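Local structure of oligopeptide-binding protein oppA (Lactococcus lactis, 3DRF) at residues Tyr413-Gly418 against Gly445-Phe450; Met305-Gly310 against Trp466-Gly471; Ala339-Glu344 against Gln427-Gln432; Val258-Ser263 against Gly277-Gln282. The protein captures oligopeptides, closing around them like a Venus fly-trap, and serves as the binding component of the OppABCDF ABC transporter that takes them up. All coordinates share one frame; numbering follows the deposited sequence. Where two conformers were deposited one is given.

Contact 1: residues Tyr413-Gly418 against Gly445-Phe450; sequences YAARVG and GKLMEF
M448 grips the loop at R416 through both of its peptide groups. Its N donates to A415 O at 2.9 Å, and its O receives V417 N at 3.0 Å along a nearly straight bond (N-H...O 171°). These two bonds make an isolated beta bridge centred on R416 and M448. A415 O has a second partner, a water 2.8 Å away that also bonds K446 O at 2.7 Å. The M448 side chain, with CG anti to the backbone N (chi1 -169°) and a bend at chi3, brings CE to 4.3 Å from A414 CB. Beside the bridge, L447 points into the other loop: L447 CD2 rests 3.6 Å from A415 CB, and L447 CB lies 3.9 Å from V417 CG2. Helix 422-435 backs this apolar patch through A422 and A426. Further along, R416 NH1 meets the edge of the F450 ring in its plane, 3.8 Å from F450 CE1, while W453 makes a cation-pi contact with the same guanidinium. F450 opens helix 450-458, with E449 as its N-cap. Main-chain bonds thus fix the loops, and R416 NH1 makes a weak hydrogen bond to the backbone of the bound peptide, a mode consistent with recognition that depends little on peptide sequence.

Contact 2: residues Met305-Gly310 against Trp466-Gly471; sequences MYYNLG and WDITDG
N308 ND2 is held by two carbonyls, donating to W466 O at 3.0 Å and to A463 O in the loop just before. W466 O lies close to the amide plane, so the bond also fixes how the amide is rotated. The same side chain is laid flat against the W466 indole: amide and ring planes are only 8° apart, and N308 CB sits over the six-membered ring, 3.4 Å from its centroid, a CH-pi contact. With CG anti to the N308 backbone N (chi1 -169°), the amide continues from there across the face toward the pyrrole part of the indole. ND2 and W466 NE1 come close there as two donors, without a bond between them.

From N308 the pairing passes into regular sheet. Strands 292-307 and 468-474 run antiparallel, their short axes at 141°, within the large mixed sheet of this solute-binding fold. N308 N donates to D467 O at 3.0 Å. Y306 and T469 form a hydrogen-bonded pair, in which Y306 N donates to T469 O at 2.9 Å and T469 N to Y306 O at 3.1 Å, flanked by the non-hydrogen-bonded pairs M305–D470 and Y307–I468.

Both sheet faces are packed. On one, I468 CG2 lies 3.6 Å from M305 CG, while I468 CG1 approaches the edge of the Y307 ring at CD1. On the other, the edge of the Y306 ring faces G471 N in its plane, 3.9 Å from Y306 CD2, and Y306 OH bonds W473 NE1. T469 OG1 is taken by A414 O and W453 NE1.

Contact 3: residues Ala339-Glu344 against Gln427-Gln432; sequences ARNVAE and QNYIQQ
R340 lays its aliphatic chain over one face of the Y429 ring. R340 CD stands above the ring centre, 3.9 Å from the centroid and 12° off the normal, a CH-pi contact, and R340 CG lies 3.8 Å from Y429 CD1. The guanidinium runs on past the ring and is turned obliquely to it, so any cation-pi attraction is weak at most; R340 NH1 finds its hydrogen bond at T539 OG1. V342 reaches the phenol end, V342 CG2 being 3.7 Å from Y429 OH.

Next to the ring, N341 and N428 come from opposite directions with their amides nearly coplanar and pair edge to edge. N428 ND2 donates to N341 OD1 at 2.9 Å, N341 ND2 to N428 OD1 at 3.0 Å, and each donor sits on a lone pair in the acceptor's carbonyl plane. The other proton of N341 ND2 goes to E344 OE1 at 3.0 Å in an almost straight bond. Three bonds therefore fix the N341 amide, whose CG lies between its backbone N and carbonyl carbon (chi1 56°), directed at helix 422-435. Q432 stacks its amide on that of N341, the planes 29° apart, with Q432 OE1 bonded to K435 NZ; Q432 CB packs 3.2 Å from A339 O.

N341 is the N-cap residue of helix 342-349, though its side chain makes no capping bond, its amide being used by N428 across the contact and by E344 of the same helix. Helix 422-435 thus packs against the turn linking helices 330-339 and 342-349, in the alpha/beta fold of this solute-binding family.

Contact 4: residues Val258-Ser263 against Gly277-Gln282; sequences VSTAKS and GMVSSQ
T260, Q282 and S263 bury the most surface here, where two loops meet beside a beta-alpha-beta crossover: parallel strands 252-258 and 274-276 flank strand 34-40, and helix 263-268 connects them. T260 leaves the first strand's end and Q282 closes a short 3-10 turn after the second.

The one hydrogen bond directly between the loops runs from Q282 NE2 to T260 O at 2.9 Å. It is bent (N-H...O 143°), and the donor stands above the carbonyl plane, off the lone pairs, although T260 O lies near the plane of the Q282 amide. An extended chain beyond CG (chi2 170°) carries the Q282 amide across to the other loop. Its OE1 is bonded by Q40 NE2, a residue of the strand between, so both ends of the amide are satisfied. The T260 side chain takes two conformations, in one of which OG1 bonds D42 OD2; the touch of its methyl on V279 is therefore doubtful.

S263 OG is occupied at home, donating to S259 O at 2.7 Å, and it also bonds Q40 NE2; since Q40 OE1 accepts from V279 N as well, Q40 bridges the two loops. Toward the other loop S263 contributes its CB, 4.1 Å from Q282 OE1. The bend at the end of the M278 chain turns its methyl to the same spot, which puts M278 CE 4.0 Å from S263 CB.

In the fold
Contacts 1, 2 and 3 touch one another, whereas contact 4 lies in loops that follow two strands of the five-stranded sheet, its nearest atoms about 5 Å from those of contact 1. Strands 407-414 and 468-474 are neighbours in one sheet, so contacts 1 and 2 join directly: Y413 OH lies 2.5 Å from D470 OD2 and A414 O 2.7 Å from T469 OG1. Contact 3 leans on contact 2 through M305 CE, 3.6 Å from R340 NE. Contact 2 is almost wholly buried and relies on strand pairing; contact 3, also buried, relies on paired amides and an aromatic face. Contact 4, buried too, has one side-chain bond between loops, while partly buried contact 1 uses backbone bonds and reaches the peptide.

Contact 1: residues Tyr413-Gly418 against Gly445-Phe450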
loop_
_atom_site.group_PDB
_atom_site.type_symbol
_atom_site.label_atom_id
_atom_site.label_comp_id
_atom_site.label_asym_id
_atom_site.label_seq_id
_atom_site.Cartn_x
_atom_site.Cartn_y
_atom_site.Cartn_z
ATOM N N TYR A 413 22.593 2.354 -0.304
ATOM C CA TYR A 413 21.320 2.459 -1.034
ATOM C C TYR A 413 20.753 1.062 -1.254
ATOM O O TYR A 413 21.262 0.297 -2.048
ATOM C CB TYR A 413 21.598 3.079 -2.379
ATOM C CG TYR A 413 20.422 3.300 -3.380
ATOM C CD1 TYR A 413 19.071 3.353 -2.983
ATOM C CD2 TYR A 413 20.692 3.496 -4.741
ATOM C CE1 TYR A 413 18.069 3.581 -3.926
ATOM C CE2 TYR A 413 19.731 3.727 -5.637
ATOM C CZ TYR A 413 18.406 3.761 -5.219
ATOM O OH TYR A 413 17.397 3.997 -6.101
ATOM N N ALA A 414 19.697 0.758 -0.516
ATOM C CA ALA A 414 18.970 -0.522 -0.675
ATOM C C ALA A 414 17.975 -0.446 -1.881
ATOM O O ALA A 414 16.784 -0.406 -1.716
ATOM C CB ALA A 414 18.216 -0.900 0.636
ATOM N N ALA A 415 18.507 -0.350 -3.080
ATOM C CA ALA A 415 17.715 -0.342 -4.292
ATOM C C ALA A 415 17.137 -1.747 -4.508
ATOM O O ALA A 415 17.713 -2.752 -4.162
ATOM C CB ALA A 415 18.579 0.102 -5.484
ATOM N N ARG A 416 15.950 -1.740 -5.094
ATOM C CA ARG A 416 15.167 -2.954 -5.309
ATOM C C ARG A 416 15.263 -3.510 -6.740
ATOM O O ARG A 416 15.481 -2.804 -7.672
ATOM C CB ARG A 416 13.692 -2.664 -4.985
ATOM C CG ARG A 416 13.463 -2.074 -3.570
ATOM C CD ARG A 416 11.994 -2.110 -3.175
ATOM N NE ARG A 416 11.205 -1.306 -4.056
ATOM C CZ ARG A 416 9.912 -1.152 -3.922
ATOM N NH1 ARG A 416 9.276 -1.772 -2.985
ATOM N NH2 ARG A 416 9.262 -0.453 -4.790
ATOM N N VAL A 417 15.064 -4.820 -6.840
ATOM C CA VAL A 417 14.928 -5.495 -8.111
ATOM C C VAL A 417 13.732 -4.838 -8.802
ATOM O O VAL A 417 12.791 -4.479 -8.177
ATOM C CB VAL A 417 14.655 -7.020 -7.844
ATOM C CG1 VAL A 417 14.141 -7.777 -9.128
ATOM C CG2 VAL A 417 15.959 -7.666 -7.351
ATOM N N GLY A 418 13.829 -4.694 -10.121
ATOM C CA GLY A 418 12.700 -4.293 -10.946
ATOM C C GLY A 418 12.786 -4.946 -12.317
ATOM O O GLY A 418 13.114 -6.084 -12.465
ATOM N N GLY A 445 26.046 -4.921 -2.683
ATOM C CA GLY A 445 26.548 -4.821 -4.056
ATOM C C GLY A 445 25.573 -5.264 -5.124
ATOM O O GLY A 445 25.963 -5.535 -6.208
ATOM N N LYS A 446 24.283 -5.355 -4.784
ATOM C CA LYS A 446 23.273 -5.800 -5.736
ATOM C C LYS A 446 21.902 -5.215 -5.395
ATOM O O LYS A 446 21.715 -4.662 -4.383
ATOM C CB LYS A 446 23.173 -7.333 -5.631
ATOM C CG LYS A 446 22.792 -7.811 -4.291
ATOM C CD LYS A 446 22.658 -9.337 -4.401
ATOM C CE LYS A 446 21.771 -9.829 -3.423
ATOM N NZ LYS A 446 20.381 -9.470 -3.516
ATOM N N LEU A 447 20.962 -5.433 -6.284
ATOM C CA LEU A 447 19.558 -5.061 -6.053
ATOM C C LEU A 447 18.878 -6.060 -5.142
ATOM O O LEU A 447 19.137 -7.200 -5.176
ATOM C CB LEU A 447 18.840 -4.974 -7.401
ATOM C CG LEU A 447 19.380 -3.948 -8.409
ATOM C CD1 LEU A 447 18.454 -4.011 -9.687
ATOM C CD2 LEU A 447 19.416 -2.564 -7.799
ATOM N N MET A 448 17.949 -5.588 -4.338
ATOM C CA MET A 448 17.330 -6.414 -3.302
ATOM C C MET A 448 16.004 -7.009 -3.781
ATOM O O MET A 448 15.164 -6.317 -4.273
ATOM C CB MET A 448 17.094 -5.537 -2.048
ATOM C CG MET A 448 16.689 -6.379 -0.807
ATOM S SD MET A 448 16.613 -5.417 0.716
ATOM C CE MET A 448 18.371 -5.163 1.022
ATOM N N GLU A 449 15.851 -8.301 -3.596
ATOM C CA GLU A 449 14.593 -9.028 -3.926
ATOM C C GLU A 449 13.408 -8.488 -3.058
ATOM O O GLU A 449 13.566 -8.147 -1.912
ATOM C CB GLU A 449 14.822 -10.544 -3.686
ATOM C CG GLU A 449 13.619 -11.449 -4.059
ATOM C CD GLU A 449 12.630 -11.656 -2.922
ATOM O OE1 GLU A 449 13.045 -11.629 -1.773
ATOM O OE2 GLU A 449 11.482 -11.856 -3.231
ATOM N N PHE A 450 12.256 -8.411 -3.686
ATOM C CA PHE A 450 11.106 -7.718 -3.091
ATOM C C PHE A 450 10.606 -8.266 -1.722
ATOM O O PHE A 450 10.461 -7.530 -0.813
ATOM C CB PHE A 450 9.953 -7.644 -4.084
ATOM C CG PHE A 450 8.700 -6.986 -3.511
ATOM C CD1 PHE A 450 8.628 -5.615 -3.243
ATOM C CD2 PHE A 450 7.599 -7.745 -3.240
ATOM C CE1 PHE A 450 7.434 -5.051 -2.718
ATOM C CE2 PHE A 450 6.432 -7.178 -2.743
ATOM C CZ PHE A 450 6.360 -5.842 -2.481
HETATM O O HOH W 1 20.233 -2.929 -2.850
#

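Contact 2: residues Met305-Gly310 against Trp466-Gly471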
loop_
_atom_site.group_PDB
_atom_site.type_symbol
_atom_site.label_atom_id
_atom_site.label_comp_id
_atom_site.label_asym_id
_atom_site.label_seq_id
_atom_site.Cartn_x
_atom_site.Cartn_y
_atom_site.Cartn_z
ATOM N N MET A 305 11.370 8.068 -2.169
ATOM C CA MET A 305 12.637 7.697 -1.609
ATOM C C MET A 305 12.628 7.953 -0.076
ATOM O O MET A 305 12.298 9.003 0.397
ATOM C CB MET A 305 13.721 8.570 -2.291
ATOM C CG MET A 305 15.168 8.251 -1.815
ATOM S SD MET A 305 16.456 8.965 -2.920
ATOM C CE MET A 305 16.131 10.750 -2.700
ATOM N N TYR A 306 13.017 6.942 0.679
ATOM C CA TYR A 306 13.076 6.970 2.141
ATOM C C TYR A 306 14.495 7.118 2.647
ATOM O O TYR A 306 15.403 6.522 2.100
ATOM C CB TYR A 306 12.593 5.615 2.709
ATOM C CG TYR A 306 11.078 5.419 2.682
ATOM C CD1 TYR A 306 10.269 5.765 3.795
ATOM C CD2 TYR A 306 10.442 4.913 1.576
ATOM C CE1 TYR A 306 8.892 5.580 3.804
ATOM C CE2 TYR A 306 9.056 4.714 1.583
ATOM C CZ TYR A 306 8.310 5.049 2.688
ATOM O OH TYR A 306 6.943 4.867 2.625
ATOM N N TYR A 307 14.629 7.842 3.752
ATOM C CA TYR A 307 15.888 7.909 4.530
ATOM C C TYR A 307 15.685 7.186 5.875
ATOM O O TYR A 307 14.694 7.392 6.535
ATOM C CB TYR A 307 16.251 9.364 4.761
ATOM C CG TYR A 307 16.526 10.165 3.483
ATOM C CD1 TYR A 307 17.396 9.697 2.486
ATOM C CD2 TYR A 307 15.887 11.386 3.288
ATOM C CE1 TYR A 307 17.653 10.448 1.349
ATOM C CE2 TYR A 307 16.142 12.169 2.158
ATOM C CZ TYR A 307 17.028 11.669 1.205
ATOM O OH TYR A 307 17.317 12.417 0.104
ATOM N N ASN A 308 16.696 6.443 6.294
ATOM C CA ASN A 308 16.609 5.682 7.538
ATOM C C ASN A 308 17.101 6.572 8.679
ATOM O O ASN A 308 18.266 6.873 8.787
ATOM C CB ASN A 308 17.463 4.410 7.404
ATOM C CG ASN A 308 17.231 3.435 8.545
ATOM O OD1 ASN A 308 16.347 3.565 9.316
ATOM N ND2 ASN A 308 18.071 2.428 8.607
ATOM N N LEU A 309 16.167 6.963 9.547
ATOM C CA LEU A 309 16.426 7.970 10.582
ATOM C C LEU A 309 16.153 7.507 12.005
ATOM O O LEU A 309 16.245 8.257 12.893
ATOM C CB LEU A 309 15.548 9.207 10.300
ATOM C CG LEU A 309 15.812 9.855 8.923
ATOM C CD1 LEU A 309 14.757 10.987 8.723
ATOM C CD2 LEU A 309 17.228 10.443 8.745
ATOM N N GLY A 310 15.785 6.258 12.179
ATOM C CA GLY A 310 15.482 5.778 13.517
ATOM C C GLY A 310 15.188 4.289 13.585
ATOM O O GLY A 310 15.643 3.529 12.809
ATOM N N TRP A 466 21.047 0.189 6.263
ATOM C CA TRP A 466 20.715 0.911 5.044
ATOM C C TRP A 466 20.481 2.390 5.397
ATOM O O TRP A 466 20.131 2.731 6.485
ATOM C CB TRP A 466 19.488 0.296 4.327
ATOM C CG TRP A 466 18.200 0.443 5.154
ATOM C CD1 TRP A 466 17.776 -0.373 6.144
ATOM C CD2 TRP A 466 17.191 1.459 4.989
ATOM N NE1 TRP A 466 16.545 0.067 6.631
ATOM C CE2 TRP A 466 16.187 1.195 5.943
ATOM C CE3 TRP A 466 17.061 2.566 4.160
ATOM C CZ2 TRP A 466 15.070 2.009 6.095
ATOM C CZ3 TRP A 466 15.962 3.376 4.321
ATOM C CH2 TRP A 466 14.966 3.081 5.262
ATOM N N ASP A 467 20.719 3.230 4.395
ATOM C CA ASP A 467 20.501 4.658 4.507
ATOM C C ASP A 467 19.398 5.230 3.605
ATOM O O ASP A 467 18.654 6.069 4.044
ATOM C CB ASP A 467 21.825 5.411 4.215
ATOM C CG ASP A 467 22.933 5.011 5.182
ATOM O OD1 ASP A 467 22.716 5.257 6.349
ATOM O OD2 ASP A 467 23.940 4.478 4.725
ATOM N N ILE A 468 19.377 4.778 2.358
ATOM C CA ILE A 468 18.408 5.257 1.347
ATOM C C ILE A 468 17.750 4.001 0.798
ATOM O O ILE A 468 18.393 3.021 0.561
ATOM C CB ILE A 468 19.140 5.962 0.175
ATOM C CG1 ILE A 468 20.000 7.159 0.664
ATOM C CG2 ILE A 468 18.130 6.459 -0.922
ATOM C CD1 ILE A 468 20.998 7.661 -0.455
ATOM N N THR A 469 16.442 4.053 0.572
ATOM C CA THR A 469 15.728 3.007 -0.166
ATOM C C THR A 469 14.593 3.693 -0.941
ATOM O O THR A 469 14.302 4.803 -0.757
ATOM C CB THR A 469 15.267 1.833 0.759
ATOM O OG1 THR A 469 14.919 0.720 -0.086
ATOM C CG2 THR A 469 14.016 2.219 1.539
ATOM N N ASP A 470 13.964 2.905 -1.806
ATOM C CA ASP A 470 12.792 3.312 -2.604
ATOM C C ASP A 470 11.621 2.456 -2.199
ATOM O O ASP A 470 11.759 1.272 -2.100
ATOM C CB ASP A 470 13.064 3.071 -4.097
ATOM C CG ASP A 470 14.264 3.863 -4.609
ATOM O OD1 ASP A 470 14.296 5.063 -4.330
ATOM O OD2 ASP A 470 15.099 3.289 -5.258
ATOM N N GLY A 471 10.493 3.106 -1.921
ATOM C CA GLY A 471 9.251 2.398 -1.672
ATOM C C GLY A 471 8.219 2.804 -2.728
ATOM O O GLY A 471 8.338 3.774 -3.414
#

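Contact 3: residues Ala339-Glu344 against Gln427-Gln432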
loop_
_atom_site.group_PDB
_atom_site.type_symbol
_atom_site.label_atom_id
_atom_site.label_comp_id
_atom_site.label_asym_id
_atom_site.label_seq_id
_atom_site.Cartn_x
_atom_site.Cartn_y
_atom_site.Cartn_z
ATOM N N ALA A 339 19.565 16.222 -6.329
ATOM C CA ALA A 339 20.598 15.658 -7.270
ATOM C C ALA A 339 20.000 14.601 -8.224
ATOM O O ALA A 339 20.536 14.326 -9.234
ATOM C CB ALA A 339 21.710 15.025 -6.465
ATOM N N ARG A 340 18.885 13.964 -7.854
ATOM C CA ARG A 340 18.302 12.962 -8.773
ATOM C C ARG A 340 17.746 13.637 -10.043
ATOM O O ARG A 340 17.357 14.758 -10.043
ATOM C CB ARG A 340 17.145 12.132 -8.113
ATOM C CG ARG A 340 17.635 11.172 -6.988
ATOM C CD ARG A 340 16.558 10.104 -6.678
ATOM N NE ARG A 340 15.305 10.731 -6.242
ATOM C CZ ARG A 340 14.197 10.034 -6.041
ATOM N NH1 ARG A 340 13.124 10.654 -5.676
ATOM N NH2 ARG A 340 14.207 8.726 -6.219
ATOM N N ASN A 341 17.768 12.839 -11.119
ATOM C CA ASN A 341 17.211 13.217 -12.393
ATOM C C ASN A 341 15.977 12.377 -12.764
ATOM O O ASN A 341 15.961 11.694 -13.741
ATOM C CB ASN A 341 18.297 13.093 -13.500
ATOM C CG ASN A 341 18.910 11.716 -13.582
ATOM O OD1 ASN A 341 18.892 10.961 -12.698
ATOM N ND2 ASN A 341 19.477 11.424 -14.740
ATOM N N VAL A 342 14.935 12.512 -11.950
ATOM C CA VAL A 342 13.765 11.652 -12.094
ATOM C C VAL A 342 13.055 11.915 -13.443
ATOM O O VAL A 342 12.616 11.012 -14.064
ATOM C CB VAL A 342 12.788 11.863 -10.899
ATOM C CG1 VAL A 342 11.553 11.081 -11.098
ATOM C CG2 VAL A 342 13.486 11.471 -9.601
ATOM N N ALA A 343 12.962 13.171 -13.865
ATOM C CA ALA A 343 12.332 13.504 -15.149
ATOM C C ALA A 343 13.106 12.855 -16.323
ATOM O O ALA A 343 12.501 12.274 -17.182
ATOM C CB ALA A 343 12.242 15.051 -15.302
ATOM N N GLU A 344 14.432 12.945 -16.317
ATOM C CA GLU A 344 15.214 12.287 -17.361
ATOM C C GLU A 344 14.963 10.766 -17.394
ATOM O O GLU A 344 14.808 10.201 -18.422
ATOM C CB GLU A 344 16.713 12.554 -17.168
ATOM C CG GLU A 344 17.182 13.946 -17.505
ATOM C CD GLU A 344 18.682 14.062 -17.541
ATOM O OE1 GLU A 344 19.424 13.204 -17.117
ATOM O OE2 GLU A 344 19.050 15.106 -18.075
ATOM N N GLN A 427 22.169 2.766 -10.865
ATOM C CA GLN A 427 23.530 3.257 -11.120
ATOM C C GLN A 427 23.514 4.714 -11.608
ATOM O O GLN A 427 24.352 5.486 -11.241
ATOM C CB GLN A 427 24.228 2.345 -12.134
ATOM C CG GLN A 427 24.610 1.007 -11.617
ATOM C CD GLN A 427 25.500 1.040 -10.410
ATOM O OE1 GLN A 427 26.249 1.950 -10.175
ATOM N NE2 GLN A 427 25.465 -0.041 -9.720
ATOM N N ASN A 428 22.521 5.046 -12.414
ATOM C CA ASN A 428 22.293 6.436 -12.833
ATOM C C ASN A 428 22.137 7.420 -11.625
ATOM O O ASN A 428 22.765 8.441 -11.612
ATOM C CB ASN A 428 21.091 6.542 -13.775
ATOM C CG ASN A 428 20.497 7.930 -13.839
ATOM O OD1 ASN A 428 20.925 8.762 -14.594
ATOM N ND2 ASN A 428 19.502 8.163 -13.039
ATOM N N TYR A 429 21.366 7.025 -10.600
ATOM C CA TYR A 429 21.261 7.850 -9.381
ATOM C C TYR A 429 22.590 7.903 -8.604
ATOM O O TYR A 429 22.944 8.937 -8.138
ATOM C CB TYR A 429 20.073 7.412 -8.502
ATOM C CG TYR A 429 18.699 7.675 -9.155
ATOM C CD1 TYR A 429 18.405 8.868 -9.845
ATOM C CD2 TYR A 429 17.707 6.685 -9.097
ATOM C CE1 TYR A 429 17.130 9.080 -10.425
ATOM C CE2 TYR A 429 16.456 6.894 -9.661
ATOM C CZ TYR A 429 16.179 8.081 -10.310
ATOM O OH TYR A 429 14.974 8.334 -10.897
ATOM N N ILE A 430 23.271 6.768 -8.492
ATOM C CA ILE A 430 24.597 6.745 -7.880
ATOM C C ILE A 430 25.557 7.751 -8.586
ATOM O O ILE A 430 26.284 8.446 -7.933
ATOM C CB ILE A 430 25.152 5.285 -7.879
ATOM C CG1 ILE A 430 24.377 4.458 -6.839
ATOM C CG2 ILE A 430 26.663 5.273 -7.498
ATOM C CD1 ILE A 430 24.715 2.916 -6.833
ATOM N N GLN A 431 25.511 7.768 -9.903
ATOM C CA GLN A 431 26.262 8.715 -10.713
ATOM C C GLN A 431 25.851 10.157 -10.416
ATOM O O GLN A 431 26.686 10.977 -10.280
ATOM C CB GLN A 431 26.049 8.386 -12.201
ATOM C CG GLN A 431 26.635 9.397 -13.160
ATOM C CD GLN A 431 26.111 9.267 -14.589
ATOM O OE1 GLN A 431 25.256 8.459 -14.913
ATOM N NE2 GLN A 431 26.691 10.077 -15.463
ATOM N N GLN A 432 24.566 10.456 -10.268
ATOM C CA GLN A 432 24.175 11.824 -9.922
ATOM C C GLN A 432 24.692 12.213 -8.514
ATOM O O GLN A 432 25.152 13.304 -8.310
ATOM C CB GLN A 432 22.632 12.028 -9.991
ATOM C CG GLN A 432 21.960 11.602 -11.306
ATOM C CD GLN A 432 22.663 12.152 -12.557
ATOM O OE1 GLN A 432 22.873 13.315 -12.685
ATOM N NE2 GLN A 432 22.997 11.267 -13.439
#

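Contact 4: residues Val258-Ser263 against Gly277-Gln282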
loop_
_atom_site.group_PDB
_atom_site.type_symbol
_atom_site.label_atom_id
_atom_site.label_comp_id
_atom_site.label_asym_id
_atom_site.label_seq_id
_atom_site.Cartn_x
_atom_site.Cartn_y
_atom_site.Cartn_z
ATOM N N VAL A 258 3.739 -14.011 -13.148
ATOM C CA VAL A 258 4.598 -14.059 -14.325
ATOM C C VAL A 258 5.716 -13.026 -14.234
ATOM O O VAL A 258 5.512 -11.918 -13.740
ATOM C CB VAL A 258 3.797 -13.822 -15.619
ATOM C CG1 VAL A 258 3.203 -12.421 -15.625
ATOM C CG2 VAL A 258 4.680 -14.039 -16.837
ATOM N N SER A 259 6.966 -13.431 -14.522
ATOM C CA SER A 259 8.107 -12.535 -14.366
ATOM C C SER A 259 8.057 -11.372 -15.351
ATOM O O SER A 259 7.384 -11.440 -16.384
ATOM C CB SER A 259 9.414 -13.280 -14.581
ATOM O OG SER A 259 9.574 -13.603 -15.948
ATOM N N THR A 260 8.780 -10.309 -15.040
ATOM C CA THR A 260 8.854 -9.172 -15.934
ATOM C C THR A 260 9.458 -9.552 -17.292
ATOM O O THR A 260 8.966 -9.111 -18.328
ATOM C CB THR A 260 9.659 -8.066 -15.271
ATOM O OG1 THR A 260 9.157 -7.883 -13.939
ATOM C CG2 THR A 260 9.548 -6.783 -16.053
ATOM N N ALA A 261 10.472 -10.411 -17.286
ATOM C CA ALA A 261 11.189 -10.801 -18.537
ATOM C C ALA A 261 10.385 -11.736 -19.416
ATOM O O ALA A 261 10.642 -11.817 -20.573
ATOM C CB ALA A 261 12.527 -11.455 -18.171
ATOM N N LYS A 262 9.386 -12.392 -18.862
ATOM C CA LYS A 262 8.554 -13.343 -19.610
ATOM C C LYS A 262 7.163 -12.806 -19.992
ATOM O O LYS A 262 6.435 -13.452 -20.640
ATOM C CB LYS A 262 8.449 -14.687 -18.874
ATOM C CG LYS A 262 9.824 -15.416 -18.771
ATOM C CD LYS A 262 9.765 -16.714 -18.009
ATOM C CE LYS A 262 11.112 -17.420 -18.088
ATOM N NZ LYS A 262 11.254 -17.822 -19.492
ATOM N N SER A 263 6.845 -11.603 -19.557
ATOM C CA SER A 263 5.477 -11.083 -19.717
ATOM C C SER A 263 5.022 -10.826 -21.173
ATOM O O SER A 263 3.978 -11.229 -21.536
ATOM C CB SER A 263 5.278 -9.798 -18.893
ATOM O OG SER A 263 5.250 -10.111 -17.497
ATOM N N GLY A 277 -0.468 -5.293 -13.347
ATOM C CA GLY A 277 0.788 -4.851 -12.740
ATOM C C GLY A 277 1.989 -4.685 -13.644
ATOM O O GLY A 277 3.070 -4.595 -13.180
ATOM N N MET A 278 1.759 -4.634 -14.953
ATOM C CA MET A 278 2.897 -4.521 -15.868
ATOM C C MET A 278 3.611 -3.184 -15.783
ATOM O O MET A 278 2.976 -2.181 -15.671
ATOM C CB MET A 278 2.465 -4.794 -17.319
ATOM C CG MET A 278 2.069 -6.249 -17.530
ATOM S SD MET A 278 1.679 -6.598 -19.282
ATOM C CE MET A 278 3.323 -6.492 -20.050
ATOM N N VAL A 279 4.934 -3.237 -15.845
ATOM C CA VAL A 279 5.800 -2.066 -15.717
ATOM C C VAL A 279 5.607 -1.093 -16.916
ATOM O O VAL A 279 5.327 -1.481 -18.031
ATOM C CB VAL A 279 7.294 -2.465 -15.599
ATOM C CG1 VAL A 279 7.571 -3.059 -14.191
ATOM C CG2 VAL A 279 7.781 -3.371 -16.740
ATOM N N SER A 280 5.816 0.173 -16.636
ATOM C CA SER A 280 5.666 1.229 -17.631
ATOM C C SER A 280 6.579 1.048 -18.849
ATOM O O SER A 280 6.205 1.425 -19.952
ATOM C CB SER A 280 5.952 2.583 -16.987
ATOM O OG SER A 280 4.979 2.896 -15.994
ATOM N N SER A 281 7.741 0.437 -18.653
ATOM C CA SER A 281 8.721 0.302 -19.751
ATOM C C SER A 281 8.246 -0.644 -20.874
ATOM O O SER A 281 8.765 -0.596 -21.939
ATOM C CB SER A 281 10.073 -0.158 -19.243
ATOM O OG SER A 281 9.978 -1.445 -18.651
ATOM N N GLN A 282 7.283 -1.506 -20.590
ATOM C CA GLN A 282 6.732 -2.423 -21.581
ATOM C C GLN A 282 5.507 -1.929 -22.331
ATOM O O GLN A 282 4.981 -2.591 -23.141
ATOM C CB GLN A 282 6.415 -3.771 -20.860
ATOM C CG GLN A 282 7.683 -4.513 -20.380
ATOM C CD GLN A 282 7.397 -5.678 -19.495
ATOM O OE1 GLN A 282 6.313 -5.868 -19.035
ATOM N NE2 GLN A 282 8.406 -6.442 -19.256
#